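Local coordinates for 2-hydroxyhepta-2,4-diene-1,7-dioate isomerase (Mycobacterium marinum, PDB 3QDF), which probably acts as a metal-dependent isomerase or acetylpyruvate hydrolase of the fumarylacetoacetate hydrolase family, and binds zinc, at residues 119-124 against 152-157; 67-72 against 93-98; 101-106 against 174-179; 192-197 against 249-254; 109-114 against 261-266. All coordinates share one frame; numbering follows the deposited sequence.

Contact 1 of 5, residues 119-124 against 152-157; sequences HFEGEL and DVSARD. With ZN (zinc ion), chain B; EDO (1,2-ethanediol), chain D.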
# COMPACT_ATOMS: atom_id res chain seq x y z
N HIS A 119 3.74 -6.99 14.24
CA HIS A 119 4.73 -6.95 13.16
C HIS A 119 4.35 -5.98 12.05
O HIS A 119 3.17 -5.83 11.72
CB HIS A 119 4.89 -8.34 12.53
CG HIS A 119 5.70 -9.29 13.36
ND1 HIS A 119 6.25 -10.45 12.84
CD2 HIS A 119 6.06 -9.25 14.67
CE1 HIS A 119 6.91 -11.08 13.80
NE2 HIS A 119 6.81 -10.38 14.92
N PHE A 120 5.37 -5.36 11.47
CA PHE A 120 5.26 -4.70 10.18
C PHE A 120 5.34 -5.79 9.10
O PHE A 120 5.85 -6.89 9.35
CB PHE A 120 6.39 -3.68 9.98
CG PHE A 120 7.76 -4.32 9.96
CD1 PHE A 120 8.25 -4.92 8.80
CD2 PHE A 120 8.54 -4.38 11.12
CE1 PHE A 120 9.49 -5.53 8.79
CE2 PHE A 120 9.79 -5.00 11.11
CZ PHE A 120 10.26 -5.58 9.94
N GLU A 121 4.84 -5.50 7.91
CA GLU A 121 5.08 -6.33 6.74
C GLU A 121 5.06 -5.41 5.54
O GLU A 121 4.00 -4.96 5.13
CB GLU A 121 4.00 -7.40 6.55
CG GLU A 121 3.90 -8.49 7.63
CD GLU A 121 2.95 -9.62 7.25
OE1 GLU A 121 2.97 -10.71 7.89
OE2 GLU A 121 2.19 -9.44 6.29
N GLY A 122 6.24 -5.14 4.96
CA GLY A 122 6.34 -4.32 3.75
C GLY A 122 5.89 -5.10 2.55
O GLY A 122 6.32 -6.24 2.36
N GLU A 123 5.01 -4.50 1.73
CA GLU A 123 4.44 -5.19 0.57
C GLU A 123 4.20 -4.27 -0.61
O GLU A 123 3.76 -3.11 -0.46
CB GLU A 123 3.10 -5.86 0.95
CG GLU A 123 3.16 -6.62 2.26
CD GLU A 123 2.09 -7.67 2.46
OE1 GLU A 123 1.19 -7.87 1.59
OE2 GLU A 123 2.16 -8.30 3.53
N LEU A 124 4.45 -4.82 -1.80
CA LEU A 124 4.00 -4.18 -3.03
C LEU A 124 2.46 -4.21 -3.07
O LEU A 124 1.84 -5.24 -2.84
CB LEU A 124 4.58 -4.90 -4.24
CG LEU A 124 4.04 -4.46 -5.61
CD1 LEU A 124 4.66 -3.10 -6.00
CD2 LEU A 124 4.28 -5.55 -6.69
N ASP A 152 1.37 -4.32 5.83
CA ASP A 152 0.37 -5.25 6.37
C ASP A 152 0.59 -5.49 7.88
O ASP A 152 1.11 -6.55 8.31
CB ASP A 152 0.42 -6.57 5.59
CG ASP A 152 -0.64 -7.55 6.05
OD1 ASP A 152 -1.61 -7.12 6.73
OD2 ASP A 152 -0.53 -8.74 5.72
N VAL A 153 0.21 -4.51 8.68
CA VAL A 153 0.47 -4.60 10.13
C VAL A 153 -0.34 -5.75 10.75
O VAL A 153 -1.53 -5.91 10.45
CB VAL A 153 0.26 -3.24 10.82
CG1 VAL A 153 0.65 -3.33 12.27
CG2 VAL A 153 1.09 -2.17 10.13
N SER A 154 0.32 -6.56 11.59
CA SER A 154 -0.23 -7.84 12.02
C SER A 154 0.09 -8.13 13.50
O SER A 154 1.27 -8.21 13.89
CB SER A 154 0.34 -8.98 11.17
OG SER A 154 0.29 -8.67 9.78
N ALA A 155 -0.97 -8.28 14.30
CA ALA A 155 -0.84 -8.75 15.68
C ALA A 155 -0.67 -10.28 15.69
O ALA A 155 -1.65 -11.03 15.56
CB ALA A 155 -2.07 -8.34 16.48
N ARG A 156 0.58 -10.73 15.85
CA ARG A 156 0.91 -12.17 15.78
C ARG A 156 0.27 -13.05 16.86
O ARG A 156 -0.11 -14.20 16.58
CB ARG A 156 2.43 -12.39 15.81
CG ARG A 156 3.24 -11.77 14.65
CD ARG A 156 2.77 -12.21 13.26
NE ARG A 156 3.70 -11.80 12.21
CZ ARG A 156 3.40 -11.66 10.92
NH1 ARG A 156 2.15 -11.87 10.47
NH2 ARG A 156 4.34 -11.29 10.06
N ASP A 157 0.15 -12.54 18.08
CA ASP A 157 -0.52 -13.28 19.17
C ASP A 157 -1.99 -13.61 18.81
O ASP A 157 -2.47 -14.73 19.02
CB ASP A 157 -0.43 -12.52 20.52
CG ASP A 157 -0.95 -11.07 20.43
OD1 ASP A 157 -1.07 -10.49 19.31
OD2 ASP A 157 -1.24 -10.48 21.50
ZN ZN B . 0.91 -9.61 4.42
C1 EDO D . 0.49 -12.30 5.42
O1 EDO D . 1.33 -11.69 4.42
C2 EDO D . 1.22 -13.35 6.28
O2 EDO D . 0.85 -13.21 7.67
O HOH W 1 -0.41 -9.63 2.56
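Glu121, Glu123 and Asp152 converge on one zinc ion, each giving a single oxygen: Glu121 OE2 lies 2.3 Å from the metal, Glu123 OE2 2.0 Å and Asp152 OD2 2.1 Å. A water and O1 of a 1,2-ethanediol, probably from the crystallisation liquor, complete five ligands. The Glu121 and Asp152 side chains run side by side with carboxylate planes 84° apart, and the cation between them accounts for the 2.9 Å separation of Glu121 OE2 and Asp152 OD2.

In the second shell, the other Glu121 oxygen is held by Arg156 end-on. Arg156 NH2 reaches Glu121 OE1 at 2.6 Å on the anti lone pair, while NH1 meets the same atom from above the carboxylate plane. Glu123 OE1 takes the Gly235 amide and the zinc-bound water; Asp152 OD1 pairs with Lys97. With Arg156 CG beside its backbone N (chi1 -62°), that carbon stands over the centre of the His119 ring, 3.6 Å from the centroid; the bend at chi2 then turns the chain on toward Glu121. Backbone bonds set the register: His119 and Ser154 form an antiparallel hydrogen-bonded pair, with His119 N to Ser154 O at 2.8 Å, and Asp152 N donates to Glu121 O. Two glutamates and an aspartate around one metal are the signature of the fumarylacetoacetate hydrolase active site.

Contact 2 of 5, residues 67-72 against 93-98; sequences VVCVGK and VIFLKP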
# COMPACT_ATOMS: atom_id res chain seq x y z
N VAL A 67 -9.50 -4.14 0.91
CA VAL A 67 -8.09 -4.44 0.77
C VAL A 67 -7.97 -5.95 0.75
O VAL A 67 -8.22 -6.60 1.76
CB VAL A 67 -7.29 -3.85 1.98
CG1 VAL A 67 -5.79 -4.15 1.83
CG2 VAL A 67 -7.56 -2.33 2.10
N VAL A 68 -7.60 -6.52 -0.40
CA VAL A 68 -7.48 -7.98 -0.50
C VAL A 68 -6.00 -8.26 -0.40
O VAL A 68 -5.18 -7.52 -0.96
CB VAL A 68 -8.07 -8.55 -1.81
CG1 VAL A 68 -8.26 -10.07 -1.71
CG2 VAL A 68 -9.41 -7.90 -2.14
N CYS A 69 -5.62 -9.30 0.34
CA CYS A 69 -4.23 -9.55 0.65
C CYS A 69 -3.83 -10.99 0.42
O CYS A 69 -4.63 -11.92 0.59
CB CYS A 69 -3.95 -9.23 2.11
SG CYS A 69 -4.47 -7.63 2.65
N VAL A 70 -2.55 -11.18 0.13
CA VAL A 70 -2.02 -12.49 -0.13
C VAL A 70 -1.12 -12.89 1.05
O VAL A 70 -0.33 -12.09 1.53
CB VAL A 70 -1.27 -12.51 -1.49
CG1 VAL A 70 -0.65 -13.88 -1.77
CG2 VAL A 70 -2.23 -12.12 -2.64
N GLY A 71 -1.29 -14.12 1.54
CA GLY A 71 -0.41 -14.69 2.56
C GLY A 71 1.01 -14.96 2.08
O GLY A 71 1.61 -14.13 1.38
N LYS A 72 1.56 -16.09 2.50
CA LYS A 72 2.86 -16.58 2.09
C LYS A 72 3.12 -16.47 0.58
O LYS A 72 2.62 -17.30 -0.18
CB LYS A 72 2.95 -18.05 2.50
N VAL A 93 -3.21 -17.98 -0.78
CA VAL A 93 -4.08 -17.88 0.37
C VAL A 93 -4.41 -16.40 0.51
O VAL A 93 -3.51 -15.57 0.65
CB VAL A 93 -3.42 -18.42 1.64
CG1 VAL A 93 -4.28 -18.13 2.87
CG2 VAL A 93 -3.20 -19.93 1.52
N ILE A 94 -5.69 -16.08 0.42
CA ILE A 94 -6.10 -14.68 0.47
C ILE A 94 -6.87 -14.38 1.74
O ILE A 94 -7.42 -15.28 2.36
CB ILE A 94 -6.89 -14.26 -0.79
CG1 ILE A 94 -8.25 -14.96 -0.87
CG2 ILE A 94 -6.04 -14.53 -2.09
CD1 ILE A 94 -9.23 -14.23 -1.79
N PHE A 95 -6.89 -13.10 2.12
CA PHE A 95 -7.65 -12.62 3.27
C PHE A 95 -7.97 -11.16 3.04
O PHE A 95 -7.52 -10.59 2.07
CB PHE A 95 -6.90 -12.82 4.59
CG PHE A 95 -5.55 -12.14 4.66
CD1 PHE A 95 -4.41 -12.77 4.18
CD2 PHE A 95 -5.42 -10.86 5.23
CE1 PHE A 95 -3.14 -12.14 4.25
CE2 PHE A 95 -4.16 -10.22 5.32
CZ PHE A 95 -3.02 -10.86 4.83
N LEU A 96 -8.78 -10.57 3.92
CA LEU A 96 -9.19 -9.19 3.78
C LEU A 96 -8.76 -8.36 4.98
O LEU A 96 -8.73 -8.85 6.12
CB LEU A 96 -10.73 -9.11 3.62
CG LEU A 96 -11.33 -9.70 2.34
CD1 LEU A 96 -12.82 -9.87 2.48
CD2 LEU A 96 -11.03 -8.76 1.15
N LYS A 97 -8.42 -7.11 4.70
CA LYS A 97 -8.33 -6.08 5.70
C LYS A 97 -9.44 -5.08 5.41
O LYS A 97 -9.71 -4.79 4.24
CB LYS A 97 -6.96 -5.41 5.66
CG LYS A 97 -5.81 -6.33 6.17
CD LYS A 97 -4.43 -5.78 5.74
CE LYS A 97 -3.88 -4.70 6.74
NZ LYS A 97 -3.14 -5.31 7.93
N PRO A 98 -10.10 -4.54 6.47
CA PRO A 98 -11.19 -3.59 6.29
C PRO A 98 -10.60 -2.24 5.88
O PRO A 98 -9.50 -1.91 6.30
CB PRO A 98 -11.81 -3.51 7.69
CG PRO A 98 -10.65 -3.73 8.62
CD PRO A 98 -9.77 -4.74 7.91
O HOH W 2 -11.85 -5.24 3.11
O HOH W 3 -0.27 -17.29 -0.90
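Cys69 sends its CB over one face of the Phe95 ring, 3.3 Å above the plane and offset toward the rim, with Phe95 CZ the closest carbon to Cys69 CB at 3.3 Å. Farther out, SG turns beside the backbone N (chi1 -52°) and touches two neighbours: Cys69 SG is 4.4 Å from the Phe95 ring centroid, an oblique sulfur-aromatic contact, and 3.6 Å from Lys97 CD. The ring can lie across Cys69 because Phe95 CG sits between its own backbone N and carbonyl carbon (chi1 59°).

These residues share one face of an antiparallel ladder, strand 67-70 against 94-97, which strand 231-233 extends through backbone bonds to Val68 and Val70. Cys69 and Phe95 are a hydrogen-bonded pair, Cys69 N to Phe95 O being 2.9 Å. Past the strand end, Gly71 N donates to Val93 O at 2.8 Å, nearly straight.

On the other face Val68 and Leu96 lie side by side, Val68 CG2 to Leu96 CD2 3.8 Å, and helix 213-223 covers Val68, Val70 and Ile94. Back on the Cys69 face, Lys97 bends at chi3 and chi4 and carries NZ away from the ladder toward the zinc site, where it bonds the carbonyls of Lys169 and Phe174.

Contact 3 of 5, residues 101-106 against 174-179; sequences AIVGPN and FCPVGP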
# COMPACT_ATOMS: atom_id res chain seq x y z
N ALA A 101 -8.83 0.14 8.22
CA ALA A 101 -7.45 -0.04 8.67
C ALA A 101 -6.47 0.89 7.98
O ALA A 101 -5.34 1.06 8.45
CB ALA A 101 -6.98 -1.53 8.54
N ILE A 102 -6.91 1.52 6.88
CA ILE A 102 -5.99 2.28 6.03
C ILE A 102 -5.59 3.58 6.71
O ILE A 102 -6.43 4.30 7.28
CB ILE A 102 -6.59 2.56 4.60
CG1 ILE A 102 -6.80 1.26 3.81
CG2 ILE A 102 -5.69 3.53 3.81
CD1 ILE A 102 -7.67 1.43 2.54
N VAL A 103 -4.29 3.88 6.67
CA VAL A 103 -3.86 5.27 6.92
C VAL A 103 -2.87 5.64 5.83
O VAL A 103 -2.30 4.76 5.19
CB VAL A 103 -3.18 5.47 8.31
CG1 VAL A 103 -4.18 5.22 9.42
CG2 VAL A 103 -1.96 4.57 8.46
N GLY A 104 -2.66 6.95 5.65
CA GLY A 104 -1.70 7.43 4.68
C GLY A 104 -0.30 7.56 5.24
O GLY A 104 -0.02 7.15 6.38
N PRO A 105 0.62 8.11 4.43
CA PRO A 105 1.98 8.37 4.84
C PRO A 105 2.03 9.24 6.08
O PRO A 105 1.22 10.16 6.22
CB PRO A 105 2.56 9.17 3.67
CG PRO A 105 1.75 8.83 2.54
CD PRO A 105 0.39 8.44 3.01
N ASN A 106 2.96 8.91 6.98
CA ASN A 106 3.27 9.70 8.18
C ASN A 106 2.19 9.68 9.27
O ASN A 106 2.31 10.36 10.28
CB ASN A 106 3.65 11.16 7.81
CG ASN A 106 4.70 11.23 6.69
OD1 ASN A 106 4.41 11.69 5.58
ND2 ASN A 106 5.89 10.77 6.98
N PHE A 174 -3.78 -0.37 10.78
CA PHE A 174 -2.94 -1.50 10.46
C PHE A 174 -2.76 -1.68 8.96
O PHE A 174 -2.22 -2.69 8.52
CB PHE A 174 -3.49 -2.81 11.08
CG PHE A 174 -3.04 -3.06 12.51
CD1 PHE A 174 -2.69 -2.01 13.35
CD2 PHE A 174 -2.97 -4.37 13.00
CE1 PHE A 174 -2.27 -2.25 14.67
CE2 PHE A 174 -2.55 -4.63 14.32
CZ PHE A 174 -2.21 -3.57 15.15
N CYS A 175 -3.22 -0.71 8.18
CA CYS A 175 -2.96 -0.77 6.73
C CYS A 175 -2.42 0.59 6.18
O CYS A 175 -3.06 1.22 5.36
CB CYS A 175 -4.17 -1.28 5.95
SG CYS A 175 -3.73 -1.79 4.27
N PRO A 176 -1.23 1.02 6.64
CA PRO A 176 -0.62 2.16 5.96
C PRO A 176 -0.51 1.90 4.46
O PRO A 176 -0.20 0.76 4.04
CB PRO A 176 0.79 2.22 6.56
CG PRO A 176 0.64 1.60 7.93
CD PRO A 176 -0.40 0.51 7.74
N VAL A 177 -0.76 2.92 3.65
CA VAL A 177 -0.66 2.79 2.18
C VAL A 177 -0.16 4.10 1.63
O VAL A 177 -0.57 5.16 2.09
CB VAL A 177 -2.04 2.51 1.50
CG1 VAL A 177 -1.92 2.51 -0.02
CG2 VAL A 177 -2.65 1.22 2.00
N GLY A 178 0.71 4.04 0.63
CA GLY A 178 1.22 5.24 -0.02
C GLY A 178 2.67 5.01 -0.42
O GLY A 178 3.14 3.87 -0.44
N PRO A 179 3.40 6.09 -0.74
CA PRO A 179 3.00 7.49 -0.67
C PRO A 179 2.10 7.95 -1.82
O PRO A 179 1.46 9.00 -1.73
CB PRO A 179 4.35 8.22 -0.75
CG PRO A 179 5.19 7.34 -1.58
CD PRO A 179 4.80 5.94 -1.18
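Ala101 opens the pairing with its carbonyl: Cys175 N donates to Ala101 O at 2.8 Å, from well above the carbonyl plane (53° out of it). Its methyl rests against the partner chain, Ala101 CB to Cys175 CB 3.8 Å. Ile102 comes next, placing its CA 3.2 Å from Cys175 O in a CA-H...O contact, while its CG2 approaches Val177 CG2.

Val103 then uses both its N-H and its carbonyl. Val103 N bonds to Cys175 O at 3.2 Å, again from above the carbonyl plane, whereas Val103 O receives Val177 N at 2.9 Å with a C=O...donor angle of 174°. This alternation of partners, Cys175 then Val177 around Val103, defines a parallel bridge, by which the short strand 102-103 adds to strand 175-182; strand 144-155 pairs with the latter antiparallel. The Val103 side chain lies alongside the Pro176 ring, with CG2 set between backbone N and carbonyl carbon (chi1 -65° for CG1) and 4.0 Å from Pro176 CG.

Beyond Gly104, whose carbonyl accepts from Asn261 ND2, the chains are joined by proline contacts. Pro105 CD meets Val177 O at 3.5 Å, and Pro105 CG packs 3.7 Å from Pro179 CA, just after the cis Gly178-Pro179 peptide, where strand 175-182 turns a corner.

Contact 4 of 5, residues 192-197 against 249-254; sequences LRTEVN and VSITIE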
# COMPACT_ATOMS: atom_id res chain seq x y z
N LEU A 192 12.44 -4.26 -2.74
CA LEU A 192 11.67 -3.79 -1.59
C LEU A 192 12.55 -3.82 -0.33
O LEU A 192 13.18 -4.83 -0.02
CB LEU A 192 10.41 -4.64 -1.40
CG LEU A 192 9.46 -4.39 -0.23
CD1 LEU A 192 8.13 -5.15 -0.47
CD2 LEU A 192 10.07 -4.79 1.14
N ARG A 193 12.58 -2.71 0.40
CA ARG A 193 13.42 -2.59 1.57
C ARG A 193 12.61 -1.99 2.69
O ARG A 193 12.00 -0.93 2.51
CB ARG A 193 14.63 -1.70 1.24
CG ARG A 193 15.75 -1.66 2.29
CD ARG A 193 16.91 -0.80 1.76
NE ARG A 193 16.67 0.64 1.90
CZ ARG A 193 16.45 1.51 0.91
NH1 ARG A 193 16.43 1.12 -0.36
NH2 ARG A 193 16.24 2.79 1.20
N THR A 194 12.60 -2.65 3.84
CA THR A 194 11.94 -2.14 5.04
C THR A 194 12.94 -1.79 6.14
O THR A 194 13.85 -2.57 6.46
CB THR A 194 10.91 -3.14 5.62
OG1 THR A 194 9.99 -3.53 4.59
CG2 THR A 194 10.16 -2.52 6.79
N GLU A 195 12.76 -0.62 6.73
CA GLU A 195 13.60 -0.17 7.83
C GLU A 195 12.77 0.15 9.05
O GLU A 195 11.66 0.67 8.95
CB GLU A 195 14.42 1.06 7.44
CG GLU A 195 15.41 0.78 6.33
CD GLU A 195 16.08 2.03 5.81
OE1 GLU A 195 16.09 3.07 6.53
OE2 GLU A 195 16.60 1.97 4.67
N VAL A 196 13.32 -0.17 10.21
CA VAL A 196 12.74 0.22 11.49
C VAL A 196 13.83 1.02 12.19
O VAL A 196 14.90 0.48 12.51
CB VAL A 196 12.28 -1.02 12.31
CG1 VAL A 196 11.73 -0.61 13.68
CG2 VAL A 196 11.22 -1.80 11.53
N ASN A 197 13.59 2.32 12.37
CA ASN A 197 14.58 3.26 12.93
C ASN A 197 15.88 3.24 12.15
O ASN A 197 16.95 3.19 12.74
CB ASN A 197 14.84 2.97 14.42
CG ASN A 197 13.56 2.79 15.20
OD1 ASN A 197 12.56 3.46 14.93
ND2 ASN A 197 13.57 1.88 16.16
N VAL A 249 8.74 3.11 10.92
CA VAL A 249 8.92 2.08 9.90
C VAL A 249 8.79 2.69 8.52
O VAL A 249 7.82 3.40 8.22
CB VAL A 249 8.00 0.84 10.16
CG1 VAL A 249 6.58 1.26 10.37
CG2 VAL A 249 8.11 -0.19 9.04
N SER A 250 9.81 2.44 7.69
CA SER A 250 9.86 2.94 6.32
C SER A 250 10.03 1.79 5.37
O SER A 250 10.96 1.00 5.51
CB SER A 250 11.05 3.88 6.16
OG SER A 250 10.76 5.11 6.78
N ILE A 251 9.12 1.69 4.42
CA ILE A 251 9.20 0.68 3.37
C ILE A 251 9.46 1.43 2.06
O ILE A 251 8.71 2.36 1.70
CB ILE A 251 7.86 -0.11 3.27
CG1 ILE A 251 7.48 -0.72 4.63
CG2 ILE A 251 7.90 -1.18 2.18
CD1 ILE A 251 5.92 -0.77 4.87
N THR A 252 10.52 1.03 1.37
CA THR A 252 10.87 1.62 0.08
C THR A 252 10.74 0.56 -1.00
O THR A 252 11.27 -0.55 -0.87
CB THR A 252 12.33 2.18 0.10
OG1 THR A 252 12.42 3.21 1.08
CG2 THR A 252 12.73 2.77 -1.29
N ILE A 253 10.02 0.91 -2.07
CA ILE A 253 10.01 0.08 -3.25
C ILE A 253 10.58 0.85 -4.43
O ILE A 253 10.17 1.98 -4.70
CB ILE A 253 8.61 -0.48 -3.56
CG1 ILE A 253 8.11 -1.30 -2.36
CG2 ILE A 253 8.67 -1.37 -4.86
CD1 ILE A 253 6.68 -1.88 -2.55
N GLU A 254 11.56 0.24 -5.09
CA GLU A 254 12.18 0.78 -6.29
C GLU A 254 11.12 1.18 -7.35
O GLU A 254 10.19 0.43 -7.61
CB GLU A 254 13.13 -0.27 -6.85
CG GLU A 254 13.84 0.09 -8.18
CD GLU A 254 14.68 -1.07 -8.68
OE1 GLU A 254 14.56 -2.18 -8.13
OE2 GLU A 254 15.47 -0.89 -9.63
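Arg193 O accepts one of the two shortest bonds of this pairing: Thr252 N stands 2.7 Å from Arg193 O, with an N-H...O angle of 174°. The return bond from Arg193 N to Thr252 O closes a hydrogen-bonded pair, and two residues on, Glu195 and Ser250 repeat it, Glu195 N to Ser250 O being 2.7 Å.

Above this backbone, on the face that carries Arg193, Glu195, Ser250 and Thr252, the arginine chain rises and then bends at chi3 (80°). That bend turns NE to Glu195: Arg193 NE donates to Glu195 OE2 at 3.1 Å, on the anti lone pair and in the guanidinium plane. Thr252 CB lies under one guanidinium face, 3.9 Å from the plane and displaced toward its rim. The hydroxyls of Thr252 and Ser250 bond across to Thr258 and Thr260, respectively, on the next strand.

Together the strands form a regular antiparallel ladder, axes 4.6 Å apart, at the heart of a five-stranded mixed sheet in which 257-265 flanks 248-253 and 199-205 flanks 191-196. Glu191 and His203, ligands of the second zinc ion, lie close to Arg193 on the sheet.

The reverse face is largely apolar. Leu192 crosses Ile253, with Leu192 CG 4.0 Å from Ile253 CG1, and Thr194 CG2 lies alongside Val249 CG2 at 3.8 Å. Thr194 OG1, beside its backbone N, bonds to Gln202. Phe120 of strand 118-128 packs on Thr194, Val196 and Val249, while Ile149 of strand 144-155 touches Ile251 and Ile253.

Contact 5 of 5, residues 109-114 against 261-266; sequences IRLPAN and NPVVRK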
# COMPACT_ATOMS: atom_id res chain seq x y z
N ILE A 109 0.80 4.35 13.33
CA ILE A 109 0.22 3.03 13.55
C ILE A 109 0.03 2.99 15.04
O ILE A 109 0.97 3.27 15.79
CB ILE A 109 1.21 1.92 13.11
CG1 ILE A 109 1.51 2.03 11.62
CG2 ILE A 109 0.70 0.51 13.52
CD1 ILE A 109 2.82 1.36 11.19
N ARG A 110 -1.19 2.69 15.49
CA ARG A 110 -1.49 2.66 16.93
C ARG A 110 -1.70 1.21 17.35
O ARG A 110 -2.62 0.55 16.87
CB ARG A 110 -2.72 3.52 17.27
CG ARG A 110 -2.63 4.93 16.70
CD ARG A 110 -3.79 5.85 17.09
NE ARG A 110 -3.55 7.16 16.49
CZ ARG A 110 -2.88 8.16 17.07
NH1 ARG A 110 -2.38 8.04 18.30
NH2 ARG A 110 -2.70 9.31 16.41
N LEU A 111 -0.78 0.72 18.18
CA LEU A 111 -0.80 -0.65 18.69
C LEU A 111 -1.79 -0.73 19.84
O LEU A 111 -1.75 0.11 20.75
CB LEU A 111 0.60 -1.04 19.19
CG LEU A 111 1.75 -0.65 18.25
CD1 LEU A 111 3.09 -1.10 18.81
CD2 LEU A 111 1.54 -1.25 16.87
N PRO A 112 -2.69 -1.74 19.81
CA PRO A 112 -3.54 -1.96 20.98
C PRO A 112 -2.68 -2.20 22.20
O PRO A 112 -1.61 -2.85 22.10
CB PRO A 112 -4.31 -3.23 20.61
CG PRO A 112 -4.39 -3.20 19.15
CD PRO A 112 -3.03 -2.67 18.72
N ALA A 113 -3.09 -1.65 23.35
CA ALA A 113 -2.32 -1.83 24.58
C ALA A 113 -2.01 -3.31 24.77
O ALA A 113 -0.89 -3.65 25.11
CB ALA A 113 -3.05 -1.24 25.80
N ASN A 114 -2.98 -4.18 24.49
CA ASN A 114 -2.83 -5.63 24.75
C ASN A 114 -2.11 -6.51 23.71
O ASN A 114 -1.93 -7.70 23.96
CB ASN A 114 -4.18 -6.27 25.18
CG ASN A 114 -5.14 -6.59 24.00
OD1 ASN A 114 -4.90 -6.28 22.82
ND2 ASN A 114 -6.27 -7.22 24.35
N ASN A 261 5.85 5.51 8.46
CA ASN A 261 4.89 5.73 9.53
C ASN A 261 5.49 5.60 10.90
O ASN A 261 6.22 4.64 11.18
CB ASN A 261 3.73 4.73 9.46
CG ASN A 261 3.00 4.79 8.16
OD1 ASN A 261 3.40 4.13 7.18
ND2 ASN A 261 1.94 5.57 8.13
N PRO A 262 5.15 6.56 11.79
CA PRO A 262 5.54 6.38 13.17
C PRO A 262 4.65 5.32 13.86
O PRO A 262 3.64 4.88 13.29
CB PRO A 262 5.36 7.79 13.78
CG PRO A 262 4.29 8.44 12.96
CD PRO A 262 4.33 7.77 11.58
N VAL A 263 5.05 4.89 15.05
CA VAL A 263 4.32 3.87 15.80
C VAL A 263 4.08 4.42 17.20
O VAL A 263 4.97 5.03 17.77
CB VAL A 263 5.11 2.55 15.86
CG1 VAL A 263 4.32 1.48 16.55
CG2 VAL A 263 5.54 2.10 14.44
N VAL A 264 2.87 4.25 17.72
CA VAL A 264 2.58 4.57 19.12
C VAL A 264 1.80 3.42 19.71
O VAL A 264 0.98 2.79 19.03
CB VAL A 264 1.76 5.89 19.30
CG1 VAL A 264 2.51 7.11 18.75
CG2 VAL A 264 0.38 5.78 18.67
N ARG A 265 2.06 3.12 20.98
CA ARG A 265 1.23 2.15 21.67
C ARG A 265 0.18 2.85 22.52
O ARG A 265 0.51 3.75 23.30
CB ARG A 265 2.04 1.16 22.52
CG ARG A 265 1.23 -0.10 22.78
CD ARG A 265 1.96 -1.12 23.56
NE ARG A 265 2.88 -1.92 22.75
CZ ARG A 265 2.54 -3.01 22.07
NH1 ARG A 265 1.28 -3.42 22.04
NH2 ARG A 265 3.46 -3.70 21.41
N LYS A 266 -1.08 2.43 22.35
CA LYS A 266 -2.19 2.96 23.15
C LYS A 266 -1.95 2.71 24.64
O LYS A 266 -1.40 1.67 25.01
CB LYS A 266 -3.52 2.31 22.74
CG LYS A 266 -4.01 2.73 21.38
CD LYS A 266 -5.44 2.27 21.14
CE LYS A 266 -5.72 2.21 19.66
NZ LYS A 266 -7.10 1.71 19.39
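A parallel pairing at the margin of a five-stranded mixed sheet joins strand 109-111, outermost within the chain, to strand 257-265. Ile109, Arg110 and Leu111 align with Val263, Val264 and Arg265, and the segment axes run 25° apart at a closest approach of 4.6 Å. The bonds step between the chains as parallel strands require: Ile109 N takes Pro262 O, Ile109 O receives Val264 N, Leu111 N reaches Val264 O at 2.8 Å, and Leu111 O accepts Lys266 N.

On the face carrying Ile109, Leu111, Val263 and Arg265, Leu111 meets two partners. Its CD1 touches Val263 CG1 at 3.6 Å and also covers one face of the Arg265 guanidinium, 3.6 Å above the plane and toward the rim. Arg265 crosses Leu111 at about a right angle, its bend at chi3 (-81°) folding the head back over the leucine. At the guanidinium edge Arg265 NH1 makes a weak bond to Pro112 O at 2.9 Å; its stronger partners are the carbonyl of Ala115 for NH1 and Glu244, a salt bridge, for NH2. Ile109 CD1 meets Asn261 CB at 3.9 Å.

On the face of Arg110 and Val264, Arg110 extends alongside Val264, with Arg110 NH1 3.6 Å from Val264 CG2. Farther along, Lys266 CE approaches Arg110 CB, and Ala113 CB reaches Lys266 O at 3.4 Å.

Beneath Ile109 and Leu111, Ile109 packs on Asn151 and Val153 of strand 144-155 and on Pro176 of strand 175-182, while strand 248-253 adjoins 257-265 on the side away from 109-111.

How the contacts relate
Contacts 1, 3 and 4 are largely buried, whereas contacts 2 and 5 are partly exposed. Contact 1 is dominated by charge and metal coordination; contact 2 supplies Lys97 to its Asp152 and sets Phe95 CZ 3.4 Å from Asp152 OD2. Contact 3 borders strand 144-155, which also carries one side of contact 1, as Val153 N approaches Phe174 O, and its chemistry is mostly backbone and proline. Contacts 4 and 5 belong to one five-stranded sheet, antiparallel in the first and parallel in the second, joined where Val249 O meets Asn261 N. That sheet packs on contact 1 through Phe120, with Phe120 CE2 3.5 Å from Val196 CG2; contact 2 touches neither contact 4 nor contact 5.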